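Local coordinates for tail component (Lactobacillus phage J-1, PDB 5LY8), which probably recognises host surface carbohydrate as the second carbohydrate-binding module of an evolved distal tail protein, and binds magnesium, at residues Q119-D131 against Q137-Q149. Numbering follows the deposited sequence. Where two conformers were deposited one is given.
Sequences QGKIVASLALFDD and QWVFSGTVYDGSQ. With MG (magnesium ion), chain B.
Val139 lies over one face of the Phe129 ring, its CB 3.8 Å from the ring centroid in a CH-pi contact displaced toward the rim. The ring reaches its neighbour because CG of Phe129 sits between the backbone N and the carbonyl carbon (chi1 60°), which lays the side chain alongside the branched valine; Ser141 OG meets the ring edge in its plane. On the same face the small Ala127 fits closely, its CB lying 3.5 Å from Ser141 OG. One water links Ser125 O with the hydroxyls of Ser141 and Thr143, joining a backbone acceptor and two side chains from both strands.

The opposite face is apolar, suiting large leucine and aromatic side chains that pack into the interior. Leu126 sets its CG against the edge of the Phe140 ring, 3.9 Å from CE1, while Leu128 directs CD2 over a face of the Trp138 indole. Between the two faces run three hydrogen-bonded pairs, Ser125 with Thr143, Ala127 with Ser141 and Phe129 with Val139, making a regular antiparallel ladder.

Beyond Val123 the ladder gives way to a side-chain bond: Ile122 N donates to Asp146 OD2 (2.9 Å, nearly straight at 165°), on the anti side of the carboxylate. Asp146 suits this turn because OD2 replaces a backbone acceptor, while OD1 accepts from a water that itself accepts from Lys121 NZ. At the far end Asp130 chelates a magnesium ion with both carboxylate oxygens, OD2 at 2.5 Å from the metal, a site completed by the backbone O atoms of Ala106, Glu108, Ser132 and Asn135; Thr104 also hydrogen-bonds OD2.

The two strands form a beta hairpin, flanked by strand 110-118 beside 121-130, where Val123 and Ala124 make a classic bulge opposite Leu116, and by strand 151-158 beside 138-144. Leu126 and Phe140 pack on Phe181 of strand 178-185, joining this sheet to the other across a beta sandwich consistent with the concanavalin-like fold.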
loop_
_atom_site.group_PDB
_atom_site.type_symbol
_atom_site.label_atom_id
_atom_site.label_comp_id
_atom_site.label_asym_id
_atom_site.label_seq_id
_atom_site.Cartn_x
_atom_site.Cartn_y
_atom_site.Cartn_z
ATOM N N GLN A 119 13.975 -8.554 -2.775
ATOM C CA GLN A 119 15.307 -8.460 -2.176
ATOM C C GLN A 119 15.530 -7.104 -1.488
ATOM O O GLN A 119 16.604 -6.516 -1.612
ATOM C CB GLN A 119 16.427 -8.829 -3.188
ATOM C CG GLN A 119 16.273 -10.273 -3.667
ATOM C CD GLN A 119 17.363 -10.764 -4.606
ATOM O OE1 GLN A 119 17.914 -10.055 -5.489
ATOM N NE2 GLN A 119 17.628 -12.048 -4.523
ATOM N N GLY A 120 14.502 -6.613 -0.784
ATOM C CA GLY A 120 14.632 -5.407 0.012
ATOM C C GLY A 120 14.375 -4.101 -0.705
ATOM O O GLY A 120 14.529 -3.036 -0.086
ATOM N N LYS A 121 14.012 -4.139 -1.987
ATOM C CA LYS A 121 13.756 -2.919 -2.742
ATOM C C LYS A 121 12.313 -2.858 -3.166
ATOM O O LYS A 121 11.704 -3.890 -3.472
ATOM C CB LYS A 121 14.654 -2.876 -3.987
ATOM C CG LYS A 121 16.131 -2.649 -3.645
ATOM C CD LYS A 121 16.961 -2.339 -4.906
ATOM C CE LYS A 121 18.444 -2.252 -4.612
ATOM N NZ LYS A 121 18.770 -0.999 -3.885
ATOM N N ILE A 122 11.753 -1.646 -3.232
ATOM C CA ILE A 122 10.431 -1.450 -3.793
ATOM C C ILE A 122 10.406 -1.871 -5.262
ATOM O O ILE A 122 11.275 -1.469 -6.055
ATOM C CB ILE A 122 10.034 0.045 -3.709
ATOM C CG1 ILE A 122 9.975 0.574 -2.263
ATOM C CG2 ILE A 122 8.709 0.320 -4.465
ATOM C CD1 ILE A 122 8.804 -0.036 -1.416
ATOM N N VAL A 123 9.372 -2.652 -5.607
ATOM C CA VAL A 123 9.027 -2.961 -6.976
ATOM C C VAL A 123 7.794 -2.113 -7.341
ATOM O O VAL A 123 7.796 -1.449 -8.375
ATOM C CB VAL A 123 8.838 -4.465 -7.226
ATOM C CG1 VAL A 123 8.268 -4.737 -8.626
ATOM C CG2 VAL A 123 10.157 -5.201 -7.041
ATOM N N ALA A 124 6.761 -2.112 -6.486
ATOM C CA ALA A 124 5.581 -1.268 -6.717
ATOM C C ALA A 124 5.115 -0.695 -5.400
ATOM O O ALA A 124 5.142 -1.389 -4.380
ATOM C CB ALA A 124 4.447 -2.080 -7.369
ATOM N N SER A 125 4.658 0.571 -5.419
ATOM C CA SER A 125 4.165 1.236 -4.221
ATOM C C SER A 125 2.929 2.035 -4.524
ATOM O O SER A 125 2.970 2.963 -5.362
ATOM C CB SER A 125 5.235 2.161 -3.640
ATOM O OG SER A 125 4.704 2.889 -2.535
ATOM N N LEU A 126 1.818 1.652 -3.864
ATOM C CA LEU A 126 0.550 2.373 -3.955
ATOM C C LEU A 126 0.451 3.276 -2.720
ATOM O O LEU A 126 0.572 2.769 -1.604
ATOM C CB LEU A 126 -0.608 1.370 -3.991
ATOM C CG LEU A 126 -2.013 1.931 -4.227
ATOM C CD1 LEU A 126 -2.949 0.811 -4.675
ATOM C CD2 LEU A 126 -2.602 2.622 -2.974
ATOM N N ALA A 127 0.257 4.573 -2.902
ATOM C CA ALA A 127 0.112 5.474 -1.762
ATOM C C ALA A 127 -1.147 6.281 -1.850
ATOM O O ALA A 127 -1.619 6.616 -2.939
ATOM C CB ALA A 127 1.328 6.402 -1.637
ATOM N N LEU A 128 -1.704 6.607 -0.669
ATOM C CA LEU A 128 -2.730 7.618 -0.522
ATOM C C LEU A 128 -2.222 8.569 0.544
ATOM O O LEU A 128 -1.703 8.107 1.569
ATOM C CB LEU A 128 -4.083 7.033 -0.095
ATOM C CG LEU A 128 -5.239 8.021 -0.041
ATOM C CD1 LEU A 128 -5.670 8.483 -1.444
ATOM C CD2 LEU A 128 -6.447 7.426 0.673
ATOM N N PHE A 129 -2.337 9.867 0.332
ATOM C CA PHE A 129 -1.856 10.789 1.340
ATOM C C PHE A 129 -2.566 12.149 1.283
ATOM O O PHE A 129 -3.040 12.577 0.280
ATOM C CB PHE A 129 -0.324 10.987 1.244
ATOM C CG PHE A 129 0.132 11.535 -0.076
ATOM C CD1 PHE A 129 0.439 10.690 -1.162
ATOM C CD2 PHE A 129 0.264 12.904 -0.252
ATOM C CE1 PHE A 129 0.873 11.269 -2.376
ATOM C CE2 PHE A 129 0.678 13.425 -1.463
ATOM C CZ PHE A 129 0.976 12.620 -2.477
ATOM N N ASP A 130 -2.620 12.742 2.466
ATOM C CA ASP A 130 -3.107 14.106 2.725
ATOM C C ASP A 130 -1.934 14.715 3.483
ATOM O O ASP A 130 -1.744 14.462 4.618
ATOM C CB ASP A 130 -4.426 14.137 3.526
ATOM C CG ASP A 130 -4.906 15.586 3.817
ATOM O OD1 ASP A 130 -4.201 16.479 3.601
ATOM O OD2 ASP A 130 -6.029 15.785 4.264
ATOM N N ASP A 131 -1.131 15.493 2.780
ATOM C CA ASP A 131 0.100 16.013 3.367
ATOM C C ASP A 131 0.090 17.461 3.814
ATOM O O ASP A 131 1.119 17.991 4.091
ATOM C CB ASP A 131 1.340 15.726 2.457
ATOM C CG ASP A 131 1.288 16.449 1.116
ATOM O OD1 ASP A 131 0.366 17.111 0.810
ATOM O OD2 ASP A 131 2.250 16.300 0.352
ATOM N N GLN A 137 -7.266 17.933 0.670
ATOM C CA GLN A 137 -7.017 17.243 -0.549
ATOM C C GLN A 137 -6.218 15.960 -0.228
ATOM O O GLN A 137 -5.238 15.960 0.538
ATOM C CB GLN A 137 -6.210 18.153 -1.474
ATOM C CG GLN A 137 -6.000 17.589 -2.867
ATOM C CD GLN A 137 -7.283 17.343 -3.598
ATOM O OE1 GLN A 137 -8.029 18.269 -3.915
ATOM N NE2 GLN A 137 -7.586 16.079 -3.826
ATOM N N TRP A 138 -6.676 14.863 -0.794
ATOM C CA TRP A 138 -5.871 13.676 -0.765
ATOM C C TRP A 138 -5.434 13.272 -2.177
ATOM O O TRP A 138 -6.034 13.671 -3.178
ATOM C CB TRP A 138 -6.452 12.570 0.071
ATOM C CG TRP A 138 -7.857 12.181 -0.188
ATOM C CD1 TRP A 138 -8.564 12.366 -1.349
ATOM C CD2 TRP A 138 -8.657 11.338 0.632
ATOM N NE1 TRP A 138 -9.770 11.712 -1.274
ATOM C CE2 TRP A 138 -9.860 11.085 -0.059
ATOM C CE3 TRP A 138 -8.482 10.781 1.895
ATOM C CZ2 TRP A 138 -10.867 10.248 0.463
ATOM C CZ3 TRP A 138 -9.486 9.998 2.430
ATOM C CH2 TRP A 138 -10.679 9.750 1.729
ATOM N N VAL A 139 -4.301 12.589 -2.235
ATOM C CA VAL A 139 -3.634 12.237 -3.478
ATOM C C VAL A 139 -3.400 10.731 -3.498
ATOM O O VAL A 139 -2.928 10.167 -2.532
ATOM C CB VAL A 139 -2.276 12.983 -3.615
ATOM C CG1 VAL A 139 -1.537 12.538 -4.875
ATOM C CG2 VAL A 139 -2.458 14.506 -3.656
ATOM N N PHE A 140 -3.686 10.125 -4.645
ATOM C CA PHE A 140 -3.445 8.721 -4.929
ATOM C C PHE A 140 -2.271 8.668 -5.898
ATOM O O PHE A 140 -2.306 9.321 -6.936
ATOM C CB PHE A 140 -4.720 8.158 -5.552
ATOM C CG PHE A 140 -4.714 6.815 -6.219
ATOM C CD1 PHE A 140 -4.138 5.719 -5.599
ATOM C CD2 PHE A 140 -5.373 6.628 -7.421
ATOM C CE1 PHE A 140 -4.196 4.453 -6.199
ATOM C CE2 PHE A 140 -5.420 5.372 -8.024
ATOM C CZ PHE A 140 -4.831 4.293 -7.407
ATOM N N SER A 141 -1.212 7.934 -5.522
ATOM C CA SER A 141 -0.026 7.815 -6.373
ATOM C C SER A 141 0.395 6.391 -6.551
ATOM O O SER A 141 0.111 5.535 -5.703
ATOM C CB SER A 141 1.128 8.668 -5.839
ATOM O OG SER A 141 1.684 8.139 -4.639
ATOM N N GLY A 142 1.069 6.127 -7.659
ATOM C CA GLY A 142 1.611 4.813 -7.934
ATOM C C GLY A 142 3.032 4.958 -8.389
ATOM O O GLY A 142 3.300 5.768 -9.281
ATOM N N THR A 143 3.932 4.192 -7.784
ATOM C CA THR A 143 5.359 4.223 -8.093
ATOM C C THR A 143 5.850 2.861 -8.426
ATOM O O THR A 143 5.420 1.864 -7.827
ATOM C CB THR A 143 6.125 4.772 -6.852
ATOM O OG1 THR A 143 5.621 6.086 -6.575
ATOM C CG2 THR A 143 7.619 4.871 -7.078
ATOM N N VAL A 144 6.728 2.797 -9.347
ATOM C CA VAL A 144 7.398 1.585 -9.736
ATOM C C VAL A 144 8.884 1.747 -9.458
ATOM O O VAL A 144 9.450 2.841 -9.682
ATOM C CB VAL A 144 7.163 1.141 -11.185
ATOM C CG1 VAL A 144 7.700 2.161 -12.135
ATOM C CG2 VAL A 144 7.670 -0.288 -11.481
ATOM N N TYR A 145 9.633 0.779 -8.930
ATOM C CA TYR A 145 11.072 0.832 -8.624
ATOM C C TYR A 145 11.366 1.585 -7.325
ATOM O O TYR A 145 10.444 2.155 -6.710
ATOM C CB TYR A 145 11.963 1.342 -9.792
ATOM C CG TYR A 145 11.560 0.879 -11.177
ATOM C CD1 TYR A 145 11.431 -0.478 -11.475
ATOM C CD2 TYR A 145 11.331 1.794 -12.195
ATOM C CE1 TYR A 145 11.111 -0.906 -12.761
ATOM C CE2 TYR A 145 11.049 1.376 -13.494
ATOM C CZ TYR A 145 10.913 0.025 -13.768
ATOM O OH TYR A 145 10.614 -0.393 -15.046
ATOM N N ASP A 146 12.652 1.580 -6.921
ATOM C CA ASP A 146 13.168 2.052 -5.664
ATOM C C ASP A 146 14.204 3.134 -5.755
ATOM O O ASP A 146 15.073 3.112 -6.643
ATOM C CB ASP A 146 13.791 0.802 -4.941
ATOM C CG ASP A 146 14.224 0.991 -3.499
ATOM O OD1 ASP A 146 15.310 1.558 -3.273
ATOM O OD2 ASP A 146 13.514 0.550 -2.608
ATOM N N GLY A 147 14.194 4.030 -4.769
ATOM C CA GLY A 147 15.237 5.024 -4.606
ATOM C C GLY A 147 15.459 5.875 -5.828
ATOM O O GLY A 147 14.494 6.370 -6.407
ATOM N N SER A 148 16.743 5.989 -6.266
ATOM C CA SER A 148 17.108 6.812 -7.426
ATOM C C SER A 148 16.501 6.286 -8.725
ATOM O O SER A 148 16.361 7.035 -9.695
ATOM C CB SER A 148 18.627 6.935 -7.561
ATOM O OG SER A 148 19.216 5.659 -7.753
ATOM N N GLN A 149 16.075 5.009 -8.738
ATOM C CA GLN A 149 15.475 4.402 -9.915
ATOM C C GLN A 149 13.940 4.509 -9.908
ATOM O O GLN A 149 13.285 4.133 -10.895
ATOM C CB GLN A 149 15.893 2.922 -9.990
ATOM C CG GLN A 149 17.345 2.718 -10.396
ATOM C CD GLN A 149 17.628 3.199 -11.797
ATOM O OE1 GLN A 149 18.344 4.171 -11.972
ATOM N NE2 GLN A 149 16.989 2.619 -12.824
HETATM MG MG MG B . -5.251 17.870 5.467
HETATM O O HOH W 1 15.041 -0.244 -0.451
HETATM O O HOH W 2 17.593 1.412 -4.682
HETATM O O HOH W 3 3.316 5.897 -4.960
#